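Local structure of sugar kinase (Agrobacterium tumefaciens, 2RBC) at residues L227-I239 with C248-F260. The protein probably phosphorylates a carbohydrate at the expense of ATP, as a putative sugar kinase of the ribokinase (pfkB) family. Sequence-based numbering, arbitrary orientation. Where two conformers were deposited one is given.
Sequences LPVLHARYPQTFI and CWWTEADDPTVHF
The His231 ring carries Asp255 O and the CA of Pro256 over one face, both nearer the ring's periphery than its centre; Pro256 CA makes a CH-pi contact 3.8 Å from the ring centroid. With CG anti to the backbone N (chi1 170°), the imidazole reaches from helix 223-233 to the 252-257 loop, and its ND1 meets, in the ring plane, a water 2.7 Å away. That water also hydrogen-bonds Thr251 OG1, Thr237 O and Glu252 O, tying helix, strand and loop through one point. The Phe238 ring has Glu252 OE1 at its edge, while its CE2 comes to 3.4 Å from Trp250 CD1; the two planes are 26° apart and displaced, with little of one ring over the other. Trp250 in turn rests one face on His259 CB, and its NE1, with the acceptor in the ring plane, reaches Glu252 OE2 from above the carboxylate plane at 3.0 Å. Glu252 OE1 hydrogen-bonds Ser292 OG, so both oxygens of this carboxylate are engaged. One turn earlier in the helix, Leu227 sets CD2 against Trp249 CB (3.7 Å) and CB against Val258 CG2. Ile239 and Thr251 form an antiparallel hydrogen-bonded pair, with N-to-O distances of 3.0 Å from Ile239 N to Thr251 O and 2.8 Å from Thr251 N to Ile239 O. Beyond it, Asp254 N bonds Pro235 O. Helix 223-233 thus packs on the beta hairpin of strands 238-242 and 248-251, where the parallel order of the central sheet gives way to antiparallel strands at the margin of the alpha/beta ribokinase-like fold.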
ATOM      1  N   LEU A 227     -33.732  -8.786 -16.212  1.00 21.41           N
ATOM      2  CA  LEU A 227     -33.787  -8.144 -17.508  1.00 21.72           C
ATOM      3  C   LEU A 227     -35.202  -7.659 -17.885  1.00 21.42           C
ATOM      4  O   LEU A 227     -35.337  -6.558 -18.446  1.00 22.07           O
ATOM      5  CB  LEU A 227     -33.155  -9.028 -18.603  1.00 21.40           C
ATOM      6  CG  LEU A 227     -31.632  -8.883 -18.754  1.00 22.83           C
ATOM      7  CD1 LEU A 227     -31.338  -7.461 -19.151  1.00 17.84           C
ATOM      8  CD2 LEU A 227     -30.873  -9.208 -17.503  1.00 22.55           C
ATOM      9  N   PRO A 228     -36.254  -8.464 -17.634  1.00 19.73           N
ATOM     10  CA  PRO A 228     -37.593  -7.936 -17.899  1.00 20.53           C
ATOM     11  C   PRO A 228     -37.925  -6.604 -17.204  1.00 20.70           C
ATOM     12  O   PRO A 228     -38.504  -5.716 -17.840  1.00 19.85           O
ATOM     13  CB  PRO A 228     -38.522  -9.083 -17.467  1.00 20.04           C
ATOM     14  CG  PRO A 228     -37.689 -10.291 -17.657  1.00 20.27           C
ATOM     15  CD  PRO A 228     -36.312  -9.893 -17.261  1.00 20.61           C
ATOM     16  N   VAL A 229     -37.509  -6.464 -15.940  1.00 21.15           N
ATOM     17  CA  VAL A 229     -37.807  -5.274 -15.162  1.00 20.97           C
ATOM     18  C   VAL A 229     -36.935  -4.112 -15.642  1.00 20.80           C
ATOM     19  O   VAL A 229     -37.414  -3.004 -15.782  1.00 20.31           O
ATOM     20  CB  VAL A 229     -37.572  -5.477 -13.637  1.00 21.88           C
ATOM     21  CG1 VAL A 229     -38.352  -4.382 -12.863  1.00 22.95           C
ATOM     22  CG2 VAL A 229     -38.034  -6.848 -13.203  1.00 25.41           C
ATOM     23  N   LEU A 230     -35.658  -4.381 -15.904  1.00 19.54           N
ATOM     24  CA  LEU A 230     -34.741  -3.340 -16.281  1.00 20.46           C
ATOM     25  C   LEU A 230     -35.093  -2.832 -17.695  1.00 20.25           C
ATOM     26  O   LEU A 230     -35.024  -1.640 -17.949  1.00 22.60           O
ATOM     27  CB  LEU A 230     -33.279  -3.833 -16.204  1.00 20.50           C
ATOM     28  CG  LEU A 230     -32.695  -4.065 -14.809  1.00 21.17           C
ATOM     29  CD1 LEU A 230     -31.293  -4.720 -14.886  1.00 21.12           C
ATOM     30  CD2 LEU A 230     -32.659  -2.696 -14.059  1.00 21.77           C
ATOM     31  N   HIS A 231     -35.507  -3.718 -18.589  1.00 19.69           N
ATOM     32  CA  HIS A 231     -35.969  -3.275 -19.883  1.00 20.59           C
ATOM     33  C   HIS A 231     -37.208  -2.355 -19.779  1.00 20.23           C
ATOM     34  O   HIS A 231     -37.294  -1.330 -20.427  1.00 20.77           O
ATOM     35  CB  HIS A 231     -36.313  -4.438 -20.801  1.00 20.63           C
ATOM     36  CG  HIS A 231     -37.014  -3.984 -22.044  1.00 20.53           C
ATOM     37  ND1 HIS A 231     -36.358  -3.291 -23.039  1.00 21.87           N
ATOM     38  CD2 HIS A 231     -38.320  -4.002 -22.392  1.00 20.02           C
ATOM     39  CE1 HIS A 231     -37.225  -2.959 -23.977  1.00 22.15           C
ATOM     40  NE2 HIS A 231     -38.420  -3.395 -23.616  1.00 19.98           N
ATOM     41  N   ALA A 232     -38.169  -2.761 -18.965  1.00 20.38           N
ATOM     42  CA  ALA A 232     -39.405  -2.031 -18.804  1.00 19.75           C
ATOM     43  C   ALA A 232     -39.125  -0.650 -18.245  1.00 19.54           C
ATOM     44  O   ALA A 232     -39.773   0.298 -18.648  1.00 19.98           O
ATOM     45  CB  ALA A 232     -40.390  -2.788 -17.913  1.00 18.68           C
ATOM     46  N   ARG A 233     -38.175  -0.542 -17.321  1.00 19.73           N
ATOM     47  CA  ARG A 233     -37.799   0.740 -16.730  1.00 19.86           C
ATOM     48  C   ARG A 233     -37.098   1.692 -17.722  1.00 19.88           C
ATOM     49  O   ARG A 233     -37.278   2.894 -17.651  1.00 20.24           O
ATOM     50  CB  ARG A 233     -36.912   0.538 -15.507  1.00 18.86           C
ATOM     51  CG  ARG A 233     -37.653  -0.013 -14.331  1.00 20.42           C
ATOM     52  CD  ARG A 233     -36.721  -0.107 -13.147  1.00 21.73           C
ATOM     53  NE  ARG A 233     -37.359  -0.828 -12.056  1.00 21.76           N
ATOM     54  CZ  ARG A 233     -36.737  -1.162 -10.932  1.00 22.43           C
ATOM     55  NH1 ARG A 233     -35.455  -0.872 -10.769  1.00 22.97           N
ATOM     56  NH2 ARG A 233     -37.388  -1.829  -9.999  1.00 19.49           N
ATOM     57  N   TYR A 234     -36.295   1.121 -18.601  1.00 20.59           N
ATOM     58  CA  TYR A 234     -35.449   1.838 -19.552  1.00 21.14           C
ATOM     59  C   TYR A 234     -35.633   1.262 -20.974  1.00 21.58           C
ATOM     60  O   TYR A 234     -34.685   0.735 -21.570  1.00 21.69           O
ATOM     61  CB  TYR A 234     -33.997   1.690 -19.128  1.00 21.48           C
ATOM     62  CG  TYR A 234     -33.740   2.035 -17.699  1.00 21.70           C
ATOM     63  CD1 TYR A 234     -33.972   3.311 -17.216  1.00 21.76           C
ATOM     64  CD2 TYR A 234     -33.281   1.067 -16.812  1.00 23.52           C
ATOM     65  CE1 TYR A 234     -33.757   3.621 -15.872  1.00 20.59           C
ATOM     66  CE2 TYR A 234     -33.056   1.360 -15.496  1.00 21.59           C
ATOM     67  CZ  TYR A 234     -33.279   2.640 -15.029  1.00 22.44           C
ATOM     68  OH  TYR A 234     -33.037   2.906 -13.704  1.00 22.23           O
ATOM     69  N   PRO A 235     -36.870   1.305 -21.502  1.00 21.70           N
ATOM     70  CA  PRO A 235     -37.189   0.506 -22.680  1.00 22.05           C
ATOM     71  C   PRO A 235     -36.498   0.921 -23.984  1.00 22.55           C
ATOM     72  O   PRO A 235     -36.422   0.130 -24.905  1.00 22.44           O
ATOM     73  CB  PRO A 235     -38.719   0.653 -22.796  1.00 22.15           C
ATOM     74  CG  PRO A 235     -39.006   1.966 -22.181  1.00 21.43           C
ATOM     75  CD  PRO A 235     -38.055   2.034 -21.010  1.00 21.32           C
ATOM     76  N   GLN A 236     -35.995   2.141 -24.030  1.00 24.12           N
ATOM     77  CA  GLN A 236     -35.294   2.674 -25.200  1.00 25.15           C
ATOM     78  C   GLN A 236     -33.770   2.540 -25.074  1.00 24.28           C
ATOM     79  O   GLN A 236     -33.029   3.073 -25.901  1.00 23.64           O
ATOM     80  CB  GLN A 236     -35.674   4.154 -25.328  1.00 26.29           C
ATOM     81  CG  GLN A 236     -35.163   4.908 -26.536  1.00 28.81           C
ATOM     82  CD  GLN A 236     -35.184   6.455 -26.320  1.00 33.28           C
ATOM     83  OE1 GLN A 236     -34.762   6.990 -25.256  1.00 43.48           O
ATOM     84  NE2 GLN A 236     -35.703   7.163 -27.320  1.00 40.88           N
ATOM     85  N   THR A 237     -33.318   1.771 -24.089  1.00 22.28           N
ATOM     86  CA  THR A 237     -31.918   1.648 -23.745  1.00 21.98           C
ATOM     87  C   THR A 237     -31.479   0.203 -23.966  1.00 22.24           C
ATOM     88  O   THR A 237     -32.229  -0.732 -23.628  1.00 23.13           O
ATOM     89  CB  THR A 237     -31.723   2.074 -22.282  1.00 21.72           C
ATOM     90  OG1 THR A 237     -32.320   3.365 -22.087  1.00 22.01           O
ATOM     91  CG2 THR A 237     -30.246   2.146 -21.844  1.00 19.30           C
ATOM     92  N   PHE A 238     -30.286   0.010 -24.535  1.00 21.65           N
ATOM     93  CA  PHE A 238     -29.588  -1.281 -24.463  1.00 21.59           C
ATOM     94  C   PHE A 238     -29.225  -1.612 -22.994  1.00 22.02           C
ATOM     95  O   PHE A 238     -28.556  -0.823 -22.321  1.00 21.90           O
ATOM     96  CB  PHE A 238     -28.353  -1.278 -25.371  1.00 22.01           C
ATOM     97  CG  PHE A 238     -27.571  -2.562 -25.324  1.00 22.08           C
ATOM     98  CD1 PHE A 238     -26.680  -2.802 -24.290  1.00 21.68           C
ATOM     99  CD2 PHE A 238     -27.727  -3.536 -26.322  1.00 24.52           C
ATOM    100  CE1 PHE A 238     -25.965  -3.971 -24.243  1.00 25.39           C
ATOM    101  CE2 PHE A 238     -27.010  -4.702 -26.268  1.00 23.50           C
ATOM    102  CZ  PHE A 238     -26.129  -4.915 -25.236  1.00 24.65           C
ATOM    103  N   ILE A 239     -29.687  -2.769 -22.493  1.00 21.05           N
ATOM    104  CA  ILE A 239     -29.405  -3.190 -21.123  1.00 21.31           C
ATOM    105  C   ILE A 239     -28.790  -4.585 -21.092  1.00 21.15           C
ATOM    106  O   ILE A 239     -29.384  -5.534 -21.588  1.00 19.51           O
ATOM    107  CB  ILE A 239     -30.681  -3.277 -20.281  1.00 21.56           C
ATOM    108  CG1 ILE A 239     -31.486  -1.953 -20.309  1.00 20.18           C
ATOM    109  CG2 ILE A 239     -30.356  -3.736 -18.842  1.00 20.73           C
ATOM    110  CD1 ILE A 239     -30.828  -0.793 -19.605  1.00 18.87           C
ATOM    111  N   CYS A 248     -23.847 -13.623 -19.908  1.00 25.18           N
ATOM    112  CA  CYS A 248     -24.372 -12.256 -20.033  1.00 24.51           C
ATOM    113  C   CYS A 248     -25.767 -12.297 -20.668  1.00 24.08           C
ATOM    114  O   CYS A 248     -25.962 -12.921 -21.705  1.00 22.76           O
ATOM    115  CB  CYS A 248     -23.414 -11.444 -20.877  1.00 24.79           C
ATOM    116  SG  CYS A 248     -23.970  -9.782 -21.168  1.00 27.25           S
ATOM    117  N   TRP A 249     -26.732 -11.671 -19.998  1.00 23.26           N
ATOM    118  CA  TRP A 249     -28.088 -11.523 -20.489  1.00 23.58           C
ATOM    119  C   TRP A 249     -28.299 -10.095 -20.919  1.00 23.67           C
ATOM    120  O   TRP A 249     -27.792  -9.191 -20.276  1.00 24.02           O
ATOM    121  CB  TRP A 249     -29.092 -11.823 -19.379  1.00 24.76           C
ATOM    122  CG  TRP A 249     -29.234 -13.276 -19.066  1.00 24.49           C
ATOM    123  CD1 TRP A 249     -30.187 -14.118 -19.547  1.00 27.26           C
ATOM    124  CD2 TRP A 249     -28.402 -14.058 -18.207  1.00 26.91           C
ATOM    125  NE1 TRP A 249     -30.005 -15.372 -19.037  1.00 27.22           N
ATOM    126  CE2 TRP A 249     -28.930 -15.361 -18.195  1.00 26.37           C
ATOM    127  CE3 TRP A 249     -27.278 -13.771 -17.419  1.00 26.94           C
ATOM    128  CZ2 TRP A 249     -28.371 -16.396 -17.450  1.00 28.35           C
ATOM    129  CZ3 TRP A 249     -26.718 -14.816 -16.649  1.00 28.12           C
ATOM    130  CH2 TRP A 249     -27.261 -16.110 -16.691  1.00 27.07           C
ATOM    131  N   TRP A 250     -29.030  -9.876 -22.011  1.00 22.92           N
ATOM    132  CA  TRP A 250     -29.291  -8.488 -22.437  1.00 23.38           C
ATOM    133  C   TRP A 250     -30.586  -8.356 -23.203  1.00 23.27           C
ATOM    134  O   TRP A 250     -31.142  -9.345 -23.722  1.00 22.48           O
ATOM    135  CB  TRP A 250     -28.118  -7.912 -23.281  1.00 23.52           C
ATOM    136  CG  TRP A 250     -28.079  -8.332 -24.756  1.00 24.27           C
ATOM    137  CD1 TRP A 250     -28.587  -7.646 -25.805  1.00 23.48           C
ATOM    138  CD2 TRP A 250     -27.463  -9.500 -25.300  1.00 24.24           C
ATOM    139  NE1 TRP A 250     -28.346  -8.319 -26.981  1.00 26.75           N
ATOM    140  CE2 TRP A 250     -27.645  -9.459 -26.696  1.00 25.85           C
ATOM    141  CE3 TRP A 250     -26.764 -10.586 -24.737  1.00 24.66           C
ATOM    142  CZ2 TRP A 250     -27.186 -10.478 -27.546  1.00 25.03           C
ATOM    143  CZ3 TRP A 250     -26.289 -11.574 -25.570  1.00 24.25           C
ATOM    144  CH2 TRP A 250     -26.497 -11.509 -26.969  1.00 24.48           C
ATOM    145  N   THR A 251     -31.035  -7.101 -23.264  1.00 23.43           N
ATOM    146  CA  THR A 251     -32.147  -6.675 -24.090  1.00 23.04           C
ATOM    147  C   THR A 251     -31.712  -5.472 -24.948  1.00 23.72           C
ATOM    148  O   THR A 251     -31.010  -4.554 -24.497  1.00 21.69           O
ATOM    149  CB  THR A 251     -33.418  -6.327 -23.233  1.00 23.20           C
ATOM    150  OG1 THR A 251     -33.111  -5.265 -22.333  1.00 21.66           O
ATOM    151  CG2 THR A 251     -33.937  -7.515 -22.424  1.00 22.10           C
ATOM    152  N   GLU A 252     -32.143  -5.493 -26.206  1.00 24.42           N
ATOM    153  CA  GLU A 252     -31.927  -4.380 -27.114  1.00 24.02           C
ATOM    154  C   GLU A 252     -32.895  -3.244 -26.817  1.00 24.61           C
ATOM    155  O   GLU A 252     -33.972  -3.457 -26.234  1.00 23.74           O
ATOM    156  CB  GLU A 252     -32.156  -4.829 -28.554  1.00 24.53           C
ATOM    157  CG  GLU A 252     -31.365  -6.062 -28.978  1.00 25.19           C
ATOM    158  CD  GLU A 252     -29.897  -5.782 -29.241  1.00 29.42           C
ATOM    159  OE1 GLU A 252     -29.490  -4.589 -29.301  1.00 29.22           O
ATOM    160  OE2 GLU A 252     -29.156  -6.786 -29.393  1.00 31.82           O
ATOM    161  N   ALA A 253     -32.537  -2.043 -27.280  1.00 24.73           N
ATOM    162  CA  ALA A 253     -33.453  -0.912 -27.292  1.00 26.06           C
ATOM    163  C   ALA A 253     -34.748  -1.293 -27.971  1.00 26.98           C
ATOM    164  O   ALA A 253     -34.726  -2.013 -28.952  1.00 26.97           O
ATOM    165  CB  ALA A 253     -32.827   0.279 -28.025  1.00 26.23           C
ATOM    166  N   ASP A 254     -35.848  -0.839 -27.378  0.50 26.72           N
ATOM    167  CA  ASP A 254     -37.199  -0.925 -27.925  0.50 26.77           C
ATOM    168  C   ASP A 254     -37.756  -2.352 -28.111  0.50 26.95           C
ATOM    169  O   ASP A 254     -38.775  -2.511 -28.775  0.50 27.62           O
ATOM    170  CB  ASP A 254     -37.323  -0.091 -29.225  0.50 26.06           C
ATOM    171  CG  ASP A 254     -37.006   1.414 -29.024  0.50 25.17           C
ATOM    172  OD1 ASP A 254     -37.177   2.000 -27.931  0.50 16.03           O
ATOM    173  OD2 ASP A 254     -36.589   2.034 -30.015  0.50 25.90           O
ATOM    174  N   ASP A 255     -37.137  -3.368 -27.494  1.00 27.28           N
ATOM    175  CA  ASP A 255     -37.584  -4.763 -27.620  1.00 26.67           C
ATOM    176  C   ASP A 255     -37.340  -5.537 -26.326  1.00 25.88           C
ATOM    177  O   ASP A 255     -36.225  -5.558 -25.845  1.00 25.90           O
ATOM    178  CB  ASP A 255     -36.847  -5.472 -28.770  1.00 27.44           C
ATOM    179  CG  ASP A 255     -37.498  -6.783 -29.168  1.00 29.71           C
ATOM    180  OD1 ASP A 255     -37.635  -7.732 -28.360  1.00 33.79           O
ATOM    181  OD2 ASP A 255     -37.935  -6.883 -30.337  1.00 39.99           O
ATOM    182  N   PRO A 256     -38.369  -6.216 -25.791  1.00 25.47           N
ATOM    183  CA  PRO A 256     -38.180  -6.943 -24.520  1.00 24.92           C
ATOM    184  C   PRO A 256     -37.587  -8.338 -24.622  1.00 24.74           C
ATOM    185  O   PRO A 256     -37.401  -8.970 -23.595  1.00 24.82           O
ATOM    186  CB  PRO A 256     -39.600  -7.040 -23.963  1.00 25.35           C
ATOM    187  CG  PRO A 256     -40.498  -7.080 -25.186  1.00 25.19           C
ATOM    188  CD  PRO A 256     -39.757  -6.322 -26.286  1.00 25.14           C
ATOM    189  N   THR A 257     -37.314  -8.835 -25.832  1.00 24.51           N
ATOM    190  CA  THR A 257     -36.667 -10.119 -25.979  1.00 24.02           C
ATOM    191  C   THR A 257     -35.355 -10.175 -25.216  1.00 23.24           C
ATOM    192  O   THR A 257     -34.486  -9.321 -25.415  1.00 23.84           O
ATOM    193  CB  THR A 257     -36.384 -10.450 -27.450  1.00 24.10           C
ATOM    194  OG1 THR A 257     -37.597 -10.321 -28.194  1.00 23.19           O
ATOM    195  CG2 THR A 257     -35.847 -11.861 -27.557  1.00 24.70           C
ATOM    196  N   VAL A 258     -35.243 -11.150 -24.316  1.00 22.43           N
ATOM    197  CA  VAL A 258     -34.040 -11.363 -23.515  1.00 23.18           C
ATOM    198  C   VAL A 258     -33.096 -12.315 -24.268  1.00 23.28           C
ATOM    199  O   VAL A 258     -33.470 -13.416 -24.637  1.00 22.72           O
ATOM    200  CB  VAL A 258     -34.373 -11.879 -22.081  1.00 23.27           C
ATOM    201  CG1 VAL A 258     -33.071 -12.117 -21.252  1.00 22.72           C
ATOM    202  CG2 VAL A 258     -35.301 -10.863 -21.355  1.00 23.34           C
ATOM    203  N   HIS A 259     -31.871 -11.857 -24.514  1.00 22.87           N
ATOM    204  CA  HIS A 259     -30.837 -12.653 -25.193  1.00 22.73           C
ATOM    205  C   HIS A 259     -29.841 -13.076 -24.163  1.00 23.10           C
ATOM    206  O   HIS A 259     -29.647 -12.405 -23.149  1.00 20.63           O
ATOM    207  CB  HIS A 259     -30.132 -11.825 -26.267  1.00 23.09           C
ATOM    208  CG  HIS A 259     -31.073 -11.244 -27.258  1.00 23.60           C
ATOM    209  ND1 HIS A 259     -31.747 -12.017 -28.180  1.00 26.88           N
ATOM    210  CD2 HIS A 259     -31.520  -9.981 -27.426  1.00 23.90           C
ATOM    211  CE1 HIS A 259     -32.547 -11.241 -28.891  1.00 26.21           C
ATOM    212  NE2 HIS A 259     -32.418 -10.000 -28.461  1.00 25.71           N
ATOM    213  N   PHE A 260     -29.169 -14.174 -24.455  1.00 23.03           N
ATOM    214  CA  PHE A 260     -28.172 -14.720 -23.581  1.00 23.18           C
ATOM    215  C   PHE A 260     -26.955 -15.155 -24.399  1.00 24.32           C
ATOM    216  O   PHE A 260     -27.085 -15.716 -25.508  1.00 23.92           O
ATOM    217  CB  PHE A 260     -28.725 -15.918 -22.808  1.00 23.44           C
ATOM    218  CG  PHE A 260     -27.679 -16.635 -21.997  1.00 24.57           C
ATOM    219  CD1 PHE A 260     -27.105 -16.021 -20.912  1.00 22.58           C
ATOM    220  CD2 PHE A 260     -27.262 -17.909 -22.332  1.00 23.82           C
ATOM    221  CE1 PHE A 260     -26.127 -16.650 -20.177  1.00 23.55           C
ATOM    222  CE2 PHE A 260     -26.291 -18.539 -21.611  1.00 24.67           C
ATOM    223  CZ  PHE A 260     -25.721 -17.911 -20.528  1.00 25.54           C
TER
HETATM  224  O   HOH W   1     -33.713  -2.908 -23.521  1.00 22.15           O